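Local coordinates for lipid II:glycine glycyltransferase (Staphylococcus aureus, PDB 6SNR), which probably adds the first glycine of the pentaglycine interpeptide bridge to the lysine side chain of lipid II, using glycyl-tRNA as donor, at residues A[283-286]-A[287-291]. Sequence-based numbering, arbitrary orientation.
Sequences KNED and LKRDL
Glu285 and Arg289 form an i to i+4 salt bridge on the surface of helix 267-297. Arg289 NH1 donates to Glu285 OE2 at 2.9 Å, with an N-H...O angle of 162°. The oxygen lies at the edge of the guanidinium, in its plane. The nitrogen, however, meets OE2 from above the carboxylate plane, and the two flat groups are turned 65° apart. Arg289 reaches this position by bending at chi2 (-70°) and again at chi3, which folds the guanidinium back over Glu285 O. Its NE makes a second salt bridge, to Glu292 one turn closer to the C-terminus.

A water bridges the same two groups, in the guanidinium plane. It donates to Glu285 OE2 at 2.8 Å and accepts from Arg289 NH2 at 2.9 Å. OE2 therefore takes two bonds. Lys288 NZ reaches the same water only weakly; its stronger partner is Asn243.

That residue belongs to helix 235-262, which pairs with helix 267-297 in the antiparallel helical hairpin (coiled-coil arm), as in the related S. aureus FemA. Asn284 also faces this partner helix, where its side chain touches Val242, Glu245 and Leu246.

Regular alpha-helical backbone bonds join the same stretch of helix. Lys288 N binds Asn284 O at 2.9 Å, and Arg289 N binds Glu285 O at 3.1 Å. Asp290 N binds Asp286 O, also at 3.1 Å.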
ATOM      1  N   LYS A 283      26.774  -3.441 -29.952  1.00 20.70           N
ATOM      2  CA  LYS A 283      26.146  -3.918 -28.718  1.00 22.14           C
ATOM      3  C   LYS A 283      24.636  -3.913 -28.825  1.00 21.06           C
ATOM      4  O   LYS A 283      23.953  -4.826 -28.368  1.00 20.92           O
ATOM      5  CB  LYS A 283      26.588  -3.076 -27.528  1.00 23.91           C
ATOM      6  CG  LYS A 283      28.019  -3.363 -27.088  1.00 27.92           C
ATOM      7  CD  LYS A 283      28.414  -2.509 -25.893  1.00 33.06           C
ATOM      8  CE  LYS A 283      29.775  -2.896 -25.362  1.00 36.87           C
ATOM      9  NZ  LYS A 283      29.605  -3.936 -24.311  1.00 41.10           N
ATOM     10  N   ASN A 284      24.101  -2.850 -29.401  1.00 20.16           N
ATOM     11  CA  ASN A 284      22.660  -2.794 -29.630  1.00 20.37           C
ATOM     12  C   ASN A 284      22.154  -3.880 -30.538  1.00 19.63           C
ATOM     13  O   ASN A 284      21.076  -4.473 -30.337  1.00 21.57           O
ATOM     14  CB  ASN A 284      22.269  -1.408 -30.150  1.00 21.81           C
ATOM     15  CG  ASN A 284      21.998  -0.438 -29.019  1.00 26.91           C
ATOM     16  OD1 ASN A 284      21.045  -0.639 -28.279  1.00 33.48           O
ATOM     17  ND2 ASN A 284      22.809   0.600 -28.880  1.00 29.54           N
ATOM     18  N   GLU A 285      22.958  -4.223 -31.560  1.00 19.50           N
ATOM     19  CA  GLU A 285      22.545  -5.316 -32.416  1.00 19.78           C
ATOM     20  C   GLU A 285      22.508  -6.686 -31.691  1.00 19.84           C
ATOM     21  O   GLU A 285      21.619  -7.502 -31.932  1.00 21.88           O
ATOM     22  CB  GLU A 285      23.371  -5.330 -33.729  1.00 21.67           C
ATOM     23  CG  GLU A 285      22.747  -6.271 -34.764  1.00 23.60           C
ATOM     24  CD  GLU A 285      21.588  -5.681 -35.566  1.00 25.46           C
ATOM     25  OE1 GLU A 285      21.231  -4.500 -35.359  1.00 27.59           O
ATOM     26  OE2 GLU A 285      20.995  -6.423 -36.391  1.00 27.01           O
ATOM     27  N   ASP A 286      23.470  -6.912 -30.811  1.00 19.18           N
ATOM     28  CA  ASP A 286      23.530  -8.103 -30.008  1.00 19.98           C
ATOM     29  C   ASP A 286      22.279  -8.146 -29.107  1.00 23.00           C
ATOM     30  O   ASP A 286      21.653  -9.197 -28.957  1.00 22.70           O
ATOM     31  CB  ASP A 286      24.756  -8.117 -29.103  1.00 21.92           C
ATOM     32  CG  ASP A 286      26.067  -8.345 -29.853  1.00 22.94           C
ATOM     33  OD1 ASP A 286      26.056  -8.853 -30.985  1.00 23.53           O
ATOM     34  OD2 ASP A 286      27.102  -8.035 -29.245  1.00 23.03           O
ATOM     35  N   LEU A 287      21.922  -7.004 -28.545  1.00 22.47           N
ATOM     36  CA  LEU A 287      20.717  -6.942 -27.677  1.00 23.72           C
ATOM     37  C   LEU A 287      19.451  -7.247 -28.467  1.00 23.61           C
ATOM     38  O   LEU A 287      18.553  -7.920 -27.982  1.00 23.06           O
ATOM     39  CB  LEU A 287      20.590  -5.566 -27.022  1.00 23.96           C
ATOM     40  CG  LEU A 287      19.354  -5.275 -26.160  1.00 26.19           C
ATOM     41  CD1 LEU A 287      19.289  -6.305 -25.057  1.00 27.89           C
ATOM     42  CD2 LEU A 287      19.471  -3.866 -25.613  1.00 26.47           C
ATOM     43  N   LYS A 288      19.372  -6.751 -29.692  1.00 23.33           N
ATOM     44  CA  LYS A 288      18.225  -6.990 -30.548  1.00 23.17           C
ATOM     45  C   LYS A 288      18.048  -8.496 -30.743  1.00 23.44           C
ATOM     46  O   LYS A 288      16.948  -9.032 -30.592  1.00 23.77           O
ATOM     47  CB  LYS A 288      18.389  -6.282 -31.887  1.00 25.17           C
ATOM     48  CG  LYS A 288      17.203  -6.396 -32.801  1.00 25.67           C
ATOM     49  CD  LYS A 288      17.241  -5.299 -33.870  1.00 26.31           C
ATOM     50  CE  LYS A 288      16.319  -5.654 -35.030  1.00 27.34           C
ATOM     51  NZ  LYS A 288      16.385  -4.624 -36.091  1.00 28.35           N
ATOM     52  N   ARG A 289      19.153  -9.206 -30.980  1.00 21.67           N
ATOM     53  CA  ARG A 289      19.100 -10.670 -31.091  1.00 21.98           C
ATOM     54  C   ARG A 289      18.538 -11.336 -29.818  1.00 22.41           C
ATOM     55  O   ARG A 289      17.754 -12.272 -29.897  1.00 23.85           O
ATOM     56  CB  ARG A 289      20.485 -11.292 -31.378  1.00 24.09           C
ATOM     57  CG  ARG A 289      21.110 -10.930 -32.725  1.00 23.32           C
ATOM     58  CD  ARG A 289      20.385 -11.557 -33.904  1.00 25.51           C
ATOM     59  NE  ARG A 289      19.262 -10.735 -34.370  1.00 25.34           N
ATOM     60  CZ  ARG A 289      19.386  -9.608 -35.070  1.00 24.04           C
ATOM     61  NH1 ARG A 289      20.589  -9.135 -35.393  1.00 24.93           N
ATOM     62  NH2 ARG A 289      18.292  -8.920 -35.435  1.00 24.18           N
ATOM     63  N   ASP A 290      19.000 -10.870 -28.670  1.00 23.30           N
ATOM     64  CA  ASP A 290      18.606 -11.461 -27.375  1.00 23.44           C
ATOM     65  C   ASP A 290      17.106 -11.213 -27.140  1.00 24.99           C
ATOM     66  O   ASP A 290      16.381 -12.129 -26.703  1.00 25.01           O
ATOM     67  CB  ASP A 290      19.439 -10.885 -26.225  1.00 24.35           C
ATOM     68  CG  ASP A 290      20.932 -11.176 -26.331  1.00 25.59           C
ATOM     69  OD1 ASP A 290      21.350 -12.087 -27.072  1.00 27.34           O
ATOM     70  OD2 ASP A 290      21.694 -10.521 -25.584  1.00 26.43           O
ATOM     71  N   LEU A 291      16.651 -10.011 -27.488  1.00 25.75           N
ATOM     72  CA  LEU A 291      15.212  -9.640 -27.378  1.00 24.20           C
ATOM     73  C   LEU A 291      14.335 -10.421 -28.342  1.00 25.90           C
ATOM     74  O   LEU A 291      13.191 -10.757 -28.020  1.00 26.60           O
ATOM     75  CB  LEU A 291      15.000  -8.147 -27.590  1.00 24.20           C
ATOM     76  CG  LEU A 291      15.545  -7.280 -26.465  1.00 24.24           C
ATOM     77  CD1 LEU A 291      15.652  -5.843 -26.909  1.00 24.36           C
ATOM     78  CD2 LEU A 291      14.660  -7.431 -25.224  1.00 24.86           C
TER
HETATM   79  O   HOH W   1      18.355  -6.785 -37.361  1.00 33.46           O